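Local coordinates for L-Ala-D/L-Glu Epimerase (Escherichia coli, PDB 1JPD), which belongs to the enolase superfamily, pairing an N-terminal domain of the mandelate racemase/muconate lactonizing enzyme family with a C-terminal domain of TIM-barrel type, at residues V7-E12 / A63-V68; V33-E38 / D95-D100. All coordinates share one frame; numbering follows the deposited sequence.

Interaction 1. Residues V7-E12 / A63-V68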
ATOM      1  N   VAL A   7      11.926 -14.911  19.573  1.00 55.22           N
ATOM      2  CA  VAL A   7      11.355 -13.691  19.015  1.00 52.76           C
ATOM      3  C   VAL A   7      12.033 -12.424  19.507  1.00 56.90           C
ATOM      4  O   VAL A   7      12.295 -12.264  20.698  1.00 61.41           O
ATOM      5  CB  VAL A   7       9.843 -13.583  19.348  1.00 51.81           C
ATOM      6  CG1 VAL A   7       9.269 -12.298  18.776  1.00 50.37           C
ATOM      7  CG2 VAL A   7       9.099 -14.784  18.794  1.00 50.06           C
ATOM      8  N   LYS A   8      12.320 -11.524  18.573  1.00 58.00           N
ATOM      9  CA  LYS A   8      12.935 -10.244  18.898  1.00 53.83           C
ATOM     10  C   LYS A   8      12.049  -9.172  18.284  1.00 52.84           C
ATOM     11  O   LYS A   8      11.734  -9.218  17.089  1.00 52.87           O
ATOM     12  CB  LYS A   8      14.347 -10.143  18.317  1.00 55.42           C
ATOM     13  CG  LYS A   8      15.392 -11.006  19.011  1.00 56.84           C
ATOM     14  CD  LYS A   8      16.712 -10.971  18.248  1.00 61.40           C
ATOM     15  CE  LYS A   8      17.718 -11.971  18.799  1.00 62.65           C
ATOM     16  NZ  LYS A   8      18.901 -12.108  17.896  1.00 70.80           N
ATOM     17  N   VAL A   9      11.630  -8.221  19.111  1.00 45.54           N
ATOM     18  CA  VAL A   9      10.778  -7.142  18.659  1.00 43.42           C
ATOM     19  C   VAL A   9      11.458  -5.826  18.956  1.00 42.81           C
ATOM     20  O   VAL A   9      11.861  -5.571  20.089  1.00 45.74           O
ATOM     21  CB  VAL A   9       9.411  -7.186  19.377  1.00 45.93           C
ATOM     22  CG1 VAL A   9       8.565  -5.984  18.990  1.00 45.43           C
ATOM     23  CG2 VAL A   9       8.684  -8.467  19.005  1.00 49.14           C
ATOM     24  N   PHE A  10      11.614  -4.993  17.937  1.00 43.72           N
ATOM     25  CA  PHE A  10      12.237  -3.696  18.149  1.00 48.29           C
ATOM     26  C   PHE A  10      11.663  -2.613  17.246  1.00 48.00           C
ATOM     27  O   PHE A  10      11.227  -2.863  16.120  1.00 51.30           O
ATOM     28  CB  PHE A  10      13.768  -3.787  18.018  1.00 46.29           C
ATOM     29  CG  PHE A  10      14.246  -4.425  16.747  1.00 47.73           C
ATOM     30  CD1 PHE A  10      14.661  -3.645  15.676  1.00 47.88           C
ATOM     31  CD2 PHE A  10      14.313  -5.809  16.630  1.00 49.63           C
ATOM     32  CE1 PHE A  10      15.138  -4.231  14.509  1.00 45.06           C
ATOM     33  CE2 PHE A  10      14.788  -6.407  15.461  1.00 46.09           C
ATOM     34  CZ  PHE A  10      15.202  -5.614  14.403  1.00 44.76           C
ATOM     35  N   GLU A  11      11.667  -1.401  17.777  1.00 44.21           N
ATOM     36  CA  GLU A  11      11.115  -0.240  17.116  1.00 44.56           C
ATOM     37  C   GLU A  11      12.177   0.586  16.393  1.00 42.37           C
ATOM     38  O   GLU A  11      13.280   0.749  16.897  1.00 43.60           O
ATOM     39  CB  GLU A  11      10.386   0.569  18.195  1.00 48.61           C
ATOM     40  CG  GLU A  11      10.017   1.991  17.885  1.00 53.18           C
ATOM     41  CD  GLU A  11       9.299   2.631  19.057  1.00 56.75           C
ATOM     42  OE1 GLU A  11       9.678   2.337  20.209  1.00 53.56           O
ATOM     43  OE2 GLU A  11       8.365   3.429  18.834  1.00 59.74           O
ATOM     44  N   GLU A  12      11.835   1.094  15.208  1.00 37.55           N
ATOM     45  CA  GLU A  12      12.756   1.908  14.416  1.00 33.64           C
ATOM     46  C   GLU A  12      12.116   3.154  13.794  1.00 33.67           C
ATOM     47  O   GLU A  12      11.143   3.056  13.049  1.00 37.61           O
ATOM     48  CB  GLU A  12      13.365   1.078  13.283  1.00 32.86           C
ATOM     49  CG  GLU A  12      14.235  -0.073  13.724  1.00 35.72           C
ATOM     50  CD  GLU A  12      14.896  -0.786  12.555  1.00 42.69           C
ATOM     51  OE1 GLU A  12      14.376  -0.690  11.412  1.00 37.31           O
ATOM     52  OE2 GLU A  12      15.932  -1.456  12.784  1.00 40.44           O
ATOM     53  N   ALA A  63       2.750  -4.028  21.866  1.00 45.14           N
ATOM     54  CA  ALA A  63       1.999  -4.733  22.893  1.00 44.42           C
ATOM     55  C   ALA A  63       1.259  -5.928  22.288  1.00 45.74           C
ATOM     56  O   ALA A  63       1.268  -7.023  22.859  1.00 51.21           O
ATOM     57  CB  ALA A  63       1.015  -3.784  23.564  1.00 39.23           C
ATOM     58  N   GLN A  64       0.625  -5.731  21.132  1.00 45.24           N
ATOM     59  CA  GLN A  64      -0.109  -6.821  20.487  1.00 46.08           C
ATOM     60  C   GLN A  64       0.815  -7.964  20.109  1.00 48.87           C
ATOM     61  O   GLN A  64       0.448  -9.131  20.239  1.00 52.01           O
ATOM     62  CB  GLN A  64      -0.827  -6.341  19.223  1.00 47.74           C
ATOM     63  CG  GLN A  64      -1.870  -5.264  19.431  1.00 46.97           C
ATOM     64  CD  GLN A  64      -2.595  -4.928  18.142  1.00 49.02           C
ATOM     65  OE1 GLN A  64      -3.324  -5.756  17.591  1.00 49.66           O
ATOM     66  NE2 GLN A  64      -2.393  -3.716  17.650  1.00 45.70           N
ATOM     67  N   ILE A  65       2.016  -7.634  19.637  1.00 50.97           N
ATOM     68  CA  ILE A  65       2.963  -8.670  19.235  1.00 52.54           C
ATOM     69  C   ILE A  65       3.434  -9.472  20.448  1.00 52.25           C
ATOM     70  O   ILE A  65       3.411 -10.712  20.424  1.00 47.56           O
ATOM     71  CB  ILE A  65       4.188  -8.066  18.467  1.00 50.16           C
ATOM     72  CG1 ILE A  65       3.698  -7.326  17.218  1.00 45.96           C
ATOM     73  CG2 ILE A  65       5.154  -9.182  18.045  1.00 45.51           C
ATOM     74  CD1 ILE A  65       4.795  -6.777  16.333  1.00 41.79           C
ATOM     75  N   MET A  66       3.847  -8.771  21.504  1.00 50.88           N
ATOM     76  CA  MET A  66       4.306  -9.438  22.720  1.00 53.90           C
ATOM     77  C   MET A  66       3.223 -10.400  23.174  1.00 54.70           C
ATOM     78  O   MET A  66       3.486 -11.571  23.446  1.00 59.19           O
ATOM     79  CB  MET A  66       4.566  -8.435  23.847  1.00 53.00           C
ATOM     80  CG  MET A  66       5.584  -7.348  23.543  1.00 57.81           C
ATOM     81  SD  MET A  66       7.092  -7.962  22.772  1.00 67.91           S
ATOM     82  CE  MET A  66       7.551  -9.297  23.883  1.00 61.86           C
ATOM     83  N   SER A  67       1.998  -9.895  23.242  1.00 54.75           N
ATOM     84  CA  SER A  67       0.856 -10.687  23.675  1.00 55.52           C
ATOM     85  C   SER A  67       0.811 -12.058  23.020  1.00 53.60           C
ATOM     86  O   SER A  67       0.160 -12.967  23.528  1.00 58.71           O
ATOM     87  CB  SER A  67      -0.446  -9.958  23.350  1.00 58.11           C
ATOM     88  OG  SER A  67      -0.921 -10.341  22.069  1.00 61.47           O
ATOM     89  N   VAL A  68       1.486 -12.217  21.891  1.00 48.56           N
ATOM     90  CA  VAL A  68       1.448 -13.505  21.226  1.00 47.90           C
ATOM     91  C   VAL A  68       2.835 -14.136  21.051  1.00 49.68           C
ATOM     92  O   VAL A  68       3.000 -15.123  20.325  1.00 43.57           O
ATOM     93  CB  VAL A  68       0.716 -13.387  19.863  1.00 48.46           C
ATOM     94  CG1 VAL A  68       1.617 -12.731  18.829  1.00 43.34           C
ATOM     95  CG2 VAL A  68       0.249 -14.750  19.409  1.00 51.06           C
TER
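Val9 packs against Ile65 and Met66, where helix 58-66 lies over an outer strand of the three-stranded antiparallel sheet in the N-terminal α+β domain of this enolase-superfamily protein. The contact is small and wholly apolar, and one methyl group carries most of it. Val9 CG2 reaches Ile65 CG2 at 3.7 Å and the sulfur of Met66, SD, at 4.1 Å, so it is shared by two consecutive helical residues. Ile65 offers its short branch, which stands anti to the backbone N and beside the carbonyl carbon, while its longer CG1 branch is left for other neighbours.

Met66 starts out alongside the strand rather than facing it. Bends at chi2 (-46°) and chi3 (-51°) fold the thioether back, and the sulfur also comes within 4.2 Å of Val9 CB; the two side chains run past each other in opposite senses. Met62, one turn earlier, touches Val9 as well, while the buried Ile65 leans on Ala90 and Leu94 of helix 89-104.

Further out, backbone hydrogen bonds to strand 29-39 hold the strand in place, Lys8 pairing with Glu36 and Phe10 with Val34. Beyond the contact, Glu12 OE1 makes a salt bridge with Arg284, in the C-terminal domain. On the helical side, the Ser67 hydroxyl turns back on the helix: OG of Ser67 donates to Gln64 O at 2.6 Å, approaching at a C=O...OG angle of 133° from a position tilted out of the carbonyl plane.

Interaction 2. Residues V33-E38 / D95-D100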
ATOM      1  N   VAL A  33       7.908  -1.051  13.151  1.00 31.50           N
ATOM      2  CA  VAL A  33       8.182  -2.042  14.171  1.00 34.33           C
ATOM      3  C   VAL A  33       8.683  -3.297  13.463  1.00 36.79           C
ATOM      4  O   VAL A  33       8.049  -3.796  12.525  1.00 40.60           O
ATOM      5  CB  VAL A  33       6.919  -2.381  14.985  1.00 31.74           C
ATOM      6  CG1 VAL A  33       7.201  -3.557  15.892  1.00 30.89           C
ATOM      7  CG2 VAL A  33       6.491  -1.176  15.811  1.00 31.20           C
ATOM      8  N   VAL A  34       9.827  -3.804  13.909  1.00 36.37           N
ATOM      9  CA  VAL A  34      10.403  -4.990  13.296  1.00 37.80           C
ATOM     10  C   VAL A  34      10.293  -6.214  14.194  1.00 37.82           C
ATOM     11  O   VAL A  34      10.417  -6.116  15.417  1.00 39.79           O
ATOM     12  CB  VAL A  34      11.898  -4.784  12.966  1.00 37.47           C
ATOM     13  CG1 VAL A  34      12.419  -5.981  12.190  1.00 38.85           C
ATOM     14  CG2 VAL A  34      12.100  -3.504  12.183  1.00 34.35           C
ATOM     15  N   VAL A  35      10.059  -7.364  13.573  1.00 35.28           N
ATOM     16  CA  VAL A  35       9.973  -8.619  14.298  1.00 41.96           C
ATOM     17  C   VAL A  35      10.878  -9.646  13.641  1.00 45.16           C
ATOM     18  O   VAL A  35      10.706  -9.993  12.470  1.00 45.55           O
ATOM     19  CB  VAL A  35       8.549  -9.184  14.321  1.00 43.07           C
ATOM     20  CG1 VAL A  35       8.575 -10.622  14.857  1.00 40.78           C
ATOM     21  CG2 VAL A  35       7.663  -8.303  15.193  1.00 43.39           C
ATOM     22  N   GLU A  36      11.843 -10.133  14.406  1.00 49.37           N
ATOM     23  CA  GLU A  36      12.778 -11.126  13.908  1.00 51.24           C
ATOM     24  C   GLU A  36      12.499 -12.474  14.567  1.00 49.57           C
ATOM     25  O   GLU A  36      12.502 -12.586  15.791  1.00 47.78           O
ATOM     26  CB  GLU A  36      14.203 -10.663  14.199  1.00 54.17           C
ATOM     27  CG  GLU A  36      15.284 -11.638  13.797  1.00 64.54           C
ATOM     28  CD  GLU A  36      16.659 -10.995  13.775  1.00 69.45           C
ATOM     29  OE1 GLU A  36      17.648 -11.713  14.027  1.00 74.71           O
ATOM     30  OE2 GLU A  36      16.754  -9.776  13.493  1.00 70.64           O
ATOM     31  N   LEU A  37      12.234 -13.486  13.746  1.00 51.65           N
ATOM     32  CA  LEU A  37      11.957 -14.840  14.230  1.00 59.17           C
ATOM     33  C   LEU A  37      13.164 -15.730  13.947  1.00 62.53           C
ATOM     34  O   LEU A  37      13.870 -15.527  12.962  1.00 64.23           O
ATOM     35  CB  LEU A  37      10.722 -15.423  13.531  1.00 55.82           C
ATOM     36  CG  LEU A  37       9.392 -14.677  13.673  1.00 53.92           C
ATOM     37  CD1 LEU A  37       8.321 -15.404  12.891  1.00 51.35           C
ATOM     38  CD2 LEU A  37       9.004 -14.578  15.132  1.00 52.37           C
ATOM     39  N   GLU A  38      13.399 -16.716  14.806  1.00 67.12           N
ATOM     40  CA  GLU A  38      14.538 -17.610  14.622  1.00 71.73           C
ATOM     41  C   GLU A  38      14.205 -19.085  14.833  1.00 72.66           C
ATOM     42  O   GLU A  38      14.039 -19.541  15.963  1.00 75.57           O
ATOM     43  CB  GLU A  38      15.668 -17.211  15.566  1.00 71.69           C
ATOM     44  CG  GLU A  38      16.918 -18.066  15.446  1.00 75.73           C
ATOM     45  CD  GLU A  38      18.107 -17.282  14.930  1.00 76.78           C
ATOM     46  OE1 GLU A  38      18.365 -16.178  15.456  1.00 77.90           O
ATOM     47  OE2 GLU A  38      18.792 -17.770  14.005  1.00 79.01           O
ATOM     48  N   ASP A  95       2.937 -12.004  10.437  1.00 47.30           N
ATOM     49  CA  ASP A  95       2.607 -12.781   9.251  1.00 45.62           C
ATOM     50  C   ASP A  95       3.763 -12.708   8.256  1.00 47.40           C
ATOM     51  O   ASP A  95       4.175 -13.722   7.696  1.00 46.15           O
ATOM     52  CB  ASP A  95       1.307 -12.258   8.624  1.00 40.74           C
ATOM     53  CG  ASP A  95       0.852 -13.085   7.432  1.00 42.51           C
ATOM     54  OD1 ASP A  95       1.213 -12.749   6.287  1.00 46.88           O
ATOM     55  OD2 ASP A  95       0.136 -14.083   7.635  1.00 41.51           O
ATOM     56  N   CYS A  96       4.303 -11.513   8.051  1.00 46.74           N
ATOM     57  CA  CYS A  96       5.412 -11.366   7.124  1.00 46.91           C
ATOM     58  C   CYS A  96       6.658 -12.047   7.662  1.00 48.67           C
ATOM     59  O   CYS A  96       7.393 -12.671   6.903  1.00 55.18           O
ATOM     60  CB  CYS A  96       5.689  -9.888   6.840  1.00 47.60           C
ATOM     61  SG  CYS A  96       4.381  -9.098   5.870  1.00 41.86           S
ATOM     62  N   ALA A  97       6.902 -11.936   8.964  1.00 45.69           N
ATOM     63  CA  ALA A  97       8.070 -12.582   9.551  1.00 44.53           C
ATOM     64  C   ALA A  97       7.979 -14.100   9.349  1.00 45.14           C
ATOM     65  O   ALA A  97       8.982 -14.749   9.067  1.00 48.80           O
ATOM     66  CB  ALA A  97       8.169 -12.250  11.027  1.00 43.72           C
ATOM     67  N   LEU A  98       6.779 -14.660   9.486  1.00 44.71           N
ATOM     68  CA  LEU A  98       6.588 -16.096   9.295  1.00 47.31           C
ATOM     69  C   LEU A  98       6.811 -16.509   7.836  1.00 50.21           C
ATOM     70  O   LEU A  98       7.364 -17.577   7.571  1.00 56.19           O
ATOM     71  CB  LEU A  98       5.179 -16.523   9.732  1.00 45.02           C
ATOM     72  CG  LEU A  98       4.853 -16.437  11.224  1.00 50.65           C
ATOM     73  CD1 LEU A  98       3.402 -16.851  11.458  1.00 48.10           C
ATOM     74  CD2 LEU A  98       5.801 -17.336  12.010  1.00 45.25           C
ATOM     75  N   TRP A  99       6.371 -15.676   6.892  1.00 51.72           N
ATOM     76  CA  TRP A  99       6.555 -15.971   5.466  1.00 47.18           C
ATOM     77  C   TRP A  99       8.041 -15.958   5.120  1.00 46.33           C
ATOM     78  O   TRP A  99       8.519 -16.795   4.360  1.00 42.92           O
ATOM     79  CB  TRP A  99       5.861 -14.929   4.579  1.00 44.72           C
ATOM     80  CG  TRP A  99       4.410 -15.171   4.311  1.00 46.35           C
ATOM     81  CD1 TRP A  99       3.347 -14.541   4.898  1.00 48.96           C
ATOM     82  CD2 TRP A  99       3.856 -16.100   3.376  1.00 45.55           C
ATOM     83  NE1 TRP A  99       2.167 -15.021   4.385  1.00 48.86           N
ATOM     84  CE2 TRP A  99       2.450 -15.981   3.449  1.00 45.02           C
ATOM     85  CE3 TRP A  99       4.409 -17.025   2.487  1.00 46.01           C
ATOM     86  CZ2 TRP A  99       1.591 -16.753   2.665  1.00 41.72           C
ATOM     87  CZ3 TRP A  99       3.554 -17.792   1.711  1.00 43.26           C
ATOM     88  CH2 TRP A  99       2.160 -17.651   1.806  1.00 37.05           C
ATOM     89  N   ASP A 100       8.760 -14.988   5.676  1.00 46.94           N
ATOM     90  CA  ASP A 100      10.185 -14.845   5.427  1.00 46.98           C
ATOM     91  C   ASP A 100      10.893 -16.093   5.928  1.00 52.73           C
ATOM     92  O   ASP A 100      11.765 -16.635   5.254  1.00 56.05           O
ATOM     93  CB  ASP A 100      10.723 -13.623   6.164  1.00 47.21           C
ATOM     94  CG  ASP A 100      12.058 -13.168   5.631  1.00 47.47           C
ATOM     95  OD1 ASP A 100      12.884 -12.695   6.439  1.00 46.56           O
ATOM     96  OD2 ASP A 100      12.272 -13.271   4.402  1.00 47.42           O
TER
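Leu37 and Val35 meet Ala97 and Leu98 with no aromatic ring between them; the indole of Trp99 springs from another side of the helix, with Asp95 OD1 in its plane at the edge, 3.1 Å from Trp99 NE1, and Arg78 in a cation-pi contact. This is strand-on-helix packing inside the N-terminal α+β domain: the central strand of the antiparallel sheet runs over helix 89-104, the axes of the two short segments 8.2 Å apart and inclined by 37°.

Ala97 is the point of closest backbone approach, its small side chain letting the strand come near. Ala97 CB lies 3.7 Å from the carbonyl oxygen Val35 O, with Val35 CG1 somewhat farther off, and the same methyl is met by Leu37 CD1 from farther along the strand. Leu37 is extended at chi2 (179°), which carries CD1 out to touch both Ala97 CB and Leu98 CD2.

Around this buried core, polar groups tie the helix to other elements. Asp95 OD2 and Trp99 NE1 both bond Thr258 OG1, on helix 257-269 of the C-terminal domain, and Asp100 OD1 accepts from Thr45 N of strand 42-48. Leu98 sets out away from the strand, leaning on Arg78 and Leu81, yet one branch returns: its CD2 methyl lies against Leu37 CD1.

In the fold
Both contacts lay a helix against the same antiparallel sheet, through neighbouring strands: interaction 1 uses outer strand 6-15 and interaction 2 central strand 29-39. Their centres are 10 Å apart. Interaction 2 is fully buried, and its alanine lets Val35 CA and Ala97 CA approach to 6.5 Å; interaction 1 is only partly buried and ends in an exposed thioether, with Val9 CA and Met66 CA 8.0 Å apart. The strands are joined by backbone bonding, with Phe10 O 2.8 Å from Val34 N in a probable hydrogen bond. Packing joins the contacts too, for the long branch of Ile65 sets CD1 near Val35 CG2, and Val7 CG2 lies 3.7 Å from Leu37 CD2.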